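Local coordinates for translation initiation factor 6 (Methanocaldococcus jannaschii, PDB 1G61), which binds the 50S ribosomal subunit and keeps it from joining the 30S subunit to form the 70S initiation complex, at residues I111-K116 and L135-E140; G117-P122 and G142-L147. One frame throughout, in Å; residues are numbered along the deposited sequence.

Contact 1 (I111-K116 and L135-E140); sequences ILTNDK and LNVEVE
Thr-113 and Val-137 meet where a hairpin turn lies against the helix-to-strand link of a beta-alpha-beta crossover: strand 111-113 turns back antiparallel into 117-120, helix 128-135 follows, and strand 138-141 then runs parallel to 117-120. Since 111-113 and 138-141 flank that shared strand, they are not paired with each other, and the contact rests on side-chain packing and one bridging water. Thr-113 and Leu-135, the last helical residue, reach toward each other tip to tip, Leu-135 CD1 standing 3.6 Å from Thr-113 OG1 and 3.9 Å from Thr-113 CB. With OG1 anti to its own nitrogen (chi1 -167°), the hydroxyl faces Leu-135 CD1, with Asn-114 O and Gly-117 O both within reach of its proton. Val-137 covers the turn backbone, its CG1 packing 3.3 Å from Asp-115 O and its CB 3.7 Å from Lys-116 C. The turn is an Asx turn: Lys-116 N donates to Asn-114 OD1 at 2.8 Å, approaching from 53° out of the carbonyl plane, while Gly-117 N is a second donor to OD1. Water 1 donates to Lys-116 O at 2.8 Å and accepts from Glu-138 N at 2.9 Å. Asn-66 ND2 likewise serves both segments, through Asn-114 O and Leu-135 O. The polar linkage between turn and crossover is therefore indirect, with methyl groups making the direct touch and water and an asparagine amide satisfying backbone atoms on either side.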
loop_
_atom_site.group_PDB
_atom_site.type_symbol
_atom_site.label_atom_id
_atom_site.label_comp_id
_atom_site.label_asym_id
_atom_site.label_seq_id
_atom_site.Cartn_x
_atom_site.Cartn_y
_atom_site.Cartn_z
ATOM N N ILE A 111 -4.583 -5.251 -5.107
ATOM C CA ILE A 111 -4.468 -4.024 -5.899
ATOM C C ILE A 111 -3.173 -3.313 -5.516
ATOM O O ILE A 111 -2.833 -3.237 -4.311
ATOM C CB ILE A 111 -5.676 -3.110 -5.625
ATOM C CG1 ILE A 111 -6.986 -3.818 -6.010
ATOM C CG2 ILE A 111 -5.521 -1.758 -6.329
ATOM C CD1 ILE A 111 -8.252 -3.086 -5.547
ATOM N N LEU A 112 -2.514 -2.763 -6.508
ATOM C CA LEU A 112 -1.262 -2.039 -6.323
ATOM C C LEU A 112 -1.382 -0.709 -7.061
ATOM O O LEU A 112 -1.521 -0.755 -8.282
ATOM C CB LEU A 112 -0.132 -2.883 -6.885
ATOM C CG LEU A 112 1.282 -2.353 -6.854
ATOM C CD1 LEU A 112 1.809 -2.322 -5.419
ATOM C CD2 LEU A 112 2.169 -3.259 -7.714
ATOM N N THR A 113 -1.336 0.427 -6.384
ATOM C CA THR A 113 -1.608 1.707 -7.037
ATOM C C THR A 113 -0.685 2.794 -6.552
ATOM O O THR A 113 -0.332 2.852 -5.367
ATOM C CB THR A 113 -3.075 2.112 -6.826
ATOM O OG1 THR A 113 -3.410 3.204 -7.721
ATOM C CG2 THR A 113 -3.407 2.543 -5.383
ATOM N N ASN A 114 -0.357 3.705 -7.484
ATOM C CA ASN A 114 0.164 5.003 -7.047
ATOM C C ASN A 114 -0.817 6.062 -7.567
ATOM O O ASN A 114 -2.007 5.737 -7.819
ATOM C CB ASN A 114 1.612 5.246 -7.437
ATOM C CG ASN A 114 1.854 5.268 -8.929
ATOM O OD1 ASN A 114 0.904 5.258 -9.726
ATOM N ND2 ASN A 114 3.139 5.321 -9.322
ATOM N N ASP A 115 -0.401 7.309 -7.768
ATOM C CA ASP A 115 -1.312 8.355 -8.248
ATOM C C ASP A 115 -1.337 8.435 -9.770
ATOM O O ASP A 115 -1.988 9.372 -10.264
ATOM C CB ASP A 115 -0.879 9.722 -7.678
ATOM C CG ASP A 115 -1.049 9.753 -6.173
ATOM O OD1 ASP A 115 -1.762 8.912 -5.598
ATOM O OD2 ASP A 115 -0.424 10.599 -5.497
ATOM N N LYS A 116 -0.676 7.505 -10.460
ATOM C CA LYS A 116 -0.548 7.512 -11.908
ATOM C C LYS A 116 -1.001 6.214 -12.555
ATOM O O LYS A 116 -1.289 6.260 -13.766
ATOM C CB LYS A 116 0.923 7.829 -12.357
ATOM C CG LYS A 116 1.326 9.238 -11.896
ATOM C CD LYS A 116 2.787 9.557 -12.118
ATOM C CE LYS A 116 3.669 8.940 -11.053
ATOM N NZ LYS A 116 5.111 9.270 -11.298
ATOM N N LEU A 135 -9.946 5.432 -8.064
ATOM C CA LEU A 135 -8.509 5.767 -8.026
ATOM C C LEU A 135 -8.144 6.808 -9.083
ATOM O O LEU A 135 -7.099 7.462 -8.951
ATOM C CB LEU A 135 -7.680 4.515 -8.204
ATOM C CG LEU A 135 -7.838 3.458 -7.100
ATOM C CD1 LEU A 135 -6.888 2.298 -7.401
ATOM C CD2 LEU A 135 -7.580 4.016 -5.715
ATOM N N ASN A 136 -8.966 6.950 -10.148
ATOM C CA ASN A 136 -8.772 7.980 -11.150
ATOM C C ASN A 136 -7.432 7.844 -11.832
ATOM O O ASN A 136 -6.764 8.852 -12.126
ATOM C CB ASN A 136 -8.943 9.401 -10.557
ATOM C CG ASN A 136 -9.026 10.484 -11.615
ATOM O OD1 ASN A 136 -8.506 11.604 -11.416
ATOM N ND2 ASN A 136 -9.699 10.166 -12.679
ATOM N N VAL A 137 -7.022 6.617 -12.138
ATOM C CA VAL A 137 -5.805 6.324 -12.871
ATOM C C VAL A 137 -6.065 5.175 -13.862
ATOM O O VAL A 137 -7.070 4.474 -13.760
ATOM C CB VAL A 137 -4.638 5.917 -11.967
ATOM C CG1 VAL A 137 -4.205 7.044 -11.021
ATOM C CG2 VAL A 137 -5.004 4.675 -11.150
ATOM N N GLU A 138 -5.124 5.025 -14.778
ATOM C CA GLU A 138 -5.154 3.860 -15.646
ATOM C C GLU A 138 -5.103 2.604 -14.805
ATOM O O GLU A 138 -4.195 2.527 -13.935
ATOM C CB GLU A 138 -3.919 3.923 -16.564
ATOM C CG GLU A 138 -3.810 2.619 -17.399
ATOM C CD GLU A 138 -2.498 2.442 -18.098
ATOM O OE1 GLU A 138 -1.579 3.295 -18.012
ATOM O OE2 GLU A 138 -2.314 1.446 -18.842
ATOM N N VAL A 139 -5.965 1.635 -15.070
ATOM C CA VAL A 139 -5.956 0.332 -14.370
ATOM C C VAL A 139 -5.701 -0.772 -15.363
ATOM O O VAL A 139 -6.313 -0.790 -16.438
ATOM C CB VAL A 139 -7.318 0.095 -13.667
ATOM C CG1 VAL A 139 -7.375 -1.309 -13.065
ATOM C CG2 VAL A 139 -7.517 1.163 -12.578
ATOM N N GLU A 140 -4.763 -1.668 -15.058
ATOM C CA GLU A 140 -4.558 -2.867 -15.864
ATOM C C GLU A 140 -4.686 -4.097 -14.969
ATOM O O GLU A 140 -4.452 -4.025 -13.745
ATOM C CB GLU A 140 -3.146 -2.873 -16.494
ATOM C CG GLU A 140 -2.920 -1.677 -17.408
ATOM C CD GLU A 140 -3.892 -1.600 -18.559
ATOM O OE1 GLU A 140 -4.514 -2.625 -18.942
ATOM O OE2 GLU A 140 -4.063 -0.503 -19.149
HETATM O O HOH W 1 -3.331 7.253 -15.333
#

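Contact 2 (G117-P122 and G142-L147); sequences GALISP and GTIAEL
Ile-120 and Gly-142 extend the parallel pairing of the beta-alpha-beta crossover one residue beyond the end of strand 138-141. One backbone hydrogen bond carries the polar side: Gly-142 N donates to Ile-120 O at 2.9 Å with an N-H...O angle of 159°. The chain then leaves the sheet into a type I' turn from Ile-144 to Leu-147, closed by two backbone bonds, Ile-144 N to Leu-147 O and Leu-147 N to Ile-144 O, both 2.9 Å.

The van der Waals part centres on Leu-119, whose two methyls divide the work. CD1 lies 3.7 Å from Gly-142 N, whereas CD2 approaches Thr-143 O at 3.8 Å and, as the apolar pair, Ile-144 CD1 at 3.9 Å. With CG opposite its own nitrogen (chi1 -172°) the side chain heads for the loop, and chi2 of 68° spreads the two methyls over Gly-142 and Ile-144; Phe-174, Leu-175 and Leu-178 of helix 169-179 also touch it. Cutting this leucine back to an alanine is likely to open a gap between strand, loop and helix, leaving Ile-144 CD1 without its leucine partner.

A last, van der Waals contact sits two residues past the end of the strand, where the exposed Pro-122 ring sets CD 3.5 Å from Gly-142 O.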
loop_
_atom_site.group_PDB
_atom_site.type_symbol
_atom_site.label_atom_id
_atom_site.label_comp_id
_atom_site.label_asym_id
_atom_site.label_seq_id
_atom_site.Cartn_x
_atom_site.Cartn_y
_atom_site.Cartn_z
ATOM N N GLY A 117 -1.108 5.090 -11.823
ATOM C CA GLY A 117 -1.508 3.805 -12.459
ATOM C C GLY A 117 -1.776 2.784 -11.348
ATOM O O GLY A 117 -1.305 2.935 -10.212
ATOM N N ALA A 118 -2.514 1.767 -11.752
ATOM C CA ALA A 118 -2.853 0.678 -10.818
ATOM C C ALA A 118 -2.871 -0.643 -11.547
ATOM O O ALA A 118 -3.284 -0.733 -12.721
ATOM C CB ALA A 118 -4.230 0.977 -10.178
ATOM N N LEU A 119 -2.436 -1.676 -10.809
ATOM C CA LEU A 119 -2.493 -3.057 -11.267
ATOM C C LEU A 119 -3.462 -3.803 -10.334
ATOM O O LEU A 119 -3.424 -3.634 -9.114
ATOM C CB LEU A 119 -1.109 -3.702 -11.205
ATOM C CG LEU A 119 -0.971 -5.086 -11.827
ATOM C CD1 LEU A 119 -1.122 -5.030 -13.357
ATOM C CD2 LEU A 119 0.389 -5.691 -11.465
ATOM N N ILE A 120 -4.332 -4.658 -10.902
ATOM C CA ILE A 120 -5.303 -5.387 -10.088
ATOM C C ILE A 120 -5.263 -6.853 -10.481
ATOM O O ILE A 120 -5.084 -7.237 -11.653
ATOM C CB ILE A 120 -6.743 -4.824 -10.233
ATOM C CG1 ILE A 120 -7.374 -5.128 -11.605
ATOM C CG2 ILE A 120 -6.776 -3.344 -9.896
ATOM C CD1 ILE A 120 -8.834 -4.718 -11.726
ATOM N N SER A 121 -5.502 -7.681 -9.446
ATOM C CA SER A 121 -5.628 -9.121 -9.672
ATOM C C SER A 121 -6.707 -9.421 -10.692
ATOM O O SER A 121 -7.780 -8.788 -10.690
ATOM C CB SER A 121 -6.042 -9.785 -8.341
ATOM O OG SER A 121 -6.409 -11.134 -8.589
ATOM N N PRO A 122 -6.502 -10.437 -11.545
ATOM C CA PRO A 122 -7.585 -10.873 -12.428
ATOM C C PRO A 122 -8.842 -11.232 -11.646
ATOM O O PRO A 122 -9.953 -11.119 -12.216
ATOM C CB PRO A 122 -7.004 -12.158 -13.083
ATOM C CG PRO A 122 -5.516 -11.919 -13.061
ATOM C CD PRO A 122 -5.287 -11.244 -11.727
ATOM N N GLY A 142 -3.404 -7.905 -13.944
ATOM C CA GLY A 142 -2.236 -8.776 -14.178
ATOM C C GLY A 142 -1.738 -9.329 -12.868
ATOM O O GLY A 142 -2.446 -9.261 -11.829
ATOM N N THR A 143 -0.532 -9.880 -12.920
ATOM C CA THR A 143 0.106 -10.576 -11.799
ATOM C C THR A 143 1.479 -9.969 -11.533
ATOM O O THR A 143 1.911 -9.120 -12.313
ATOM C CB THR A 143 0.246 -12.076 -12.115
ATOM O OG1 THR A 143 0.898 -12.212 -13.390
ATOM C CG2 THR A 143 -1.128 -12.718 -12.307
ATOM N N ILE A 144 2.138 -10.406 -10.473
ATOM C CA ILE A 144 3.520 -10.058 -10.163
ATOM C C ILE A 144 4.254 -11.349 -9.883
ATOM O O ILE A 144 3.853 -12.038 -8.935
ATOM C CB ILE A 144 3.633 -9.093 -8.946
ATOM C CG1 ILE A 144 2.963 -7.761 -9.185
ATOM C CG2 ILE A 144 5.107 -8.958 -8.517
ATOM C CD1 ILE A 144 3.812 -6.747 -9.887
ATOM N N ALA A 145 5.268 -11.659 -10.707
ATOM C CA ALA A 145 6.038 -12.902 -10.526
ATOM C C ALA A 145 5.043 -14.056 -10.527
ATOM O O ALA A 145 5.198 -14.977 -9.719
ATOM C CB ALA A 145 6.890 -12.877 -9.282
ATOM N N GLU A 146 4.024 -14.029 -11.375
ATOM C CA GLU A 146 3.001 -15.062 -11.550
ATOM C C GLU A 146 1.964 -15.091 -10.439
ATOM O O GLU A 146 1.030 -15.912 -10.490
ATOM C CB GLU A 146 3.595 -16.488 -11.664
ATOM C CG GLU A 146 4.771 -16.563 -12.651
ATOM C CD GLU A 146 5.172 -17.993 -12.972
ATOM O OE1 GLU A 146 6.188 -18.481 -12.408
ATOM O OE2 GLU A 146 4.469 -18.580 -13.818
ATOM N N LEU A 147 2.051 -14.230 -9.440
ATOM C CA LEU A 147 1.134 -14.206 -8.305
ATOM C C LEU A 147 0.046 -13.167 -8.448
ATOM O O LEU A 147 0.313 -12.032 -8.857
ATOM C CB LEU A 147 1.928 -13.916 -7.007
ATOM C CG LEU A 147 3.067 -14.939 -6.742
ATOM C CD1 LEU A 147 3.936 -14.430 -5.599
ATOM C CD2 LEU A 147 2.481 -16.316 -6.469
#

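Contacts 1 and 2 both border the crossover: contact 1 joins the preceding hairpin to its helix-to-strand link, and contact 2 lies where its second strand ends. Strand 117-120 is the element between them: it follows the turn at 114-116 and pairs with both outer strands. Leu-112 O lies 2.8 Å from Leu-119 N, and Glu-138 O 2.9 Å from Ala-118 N, both probable hydrogen bonds. Each contact is partly buried, but the exposed members differ: Lys-116 and Glu-138 in contact 1, Pro-122 in contact 2. Contact 1 relies on methyl packing and a water bridge, whereas contact 2 joins strand 117-120 to the loop continuing 138-141 by a direct backbone bond, its leucine packed against helix 169-179.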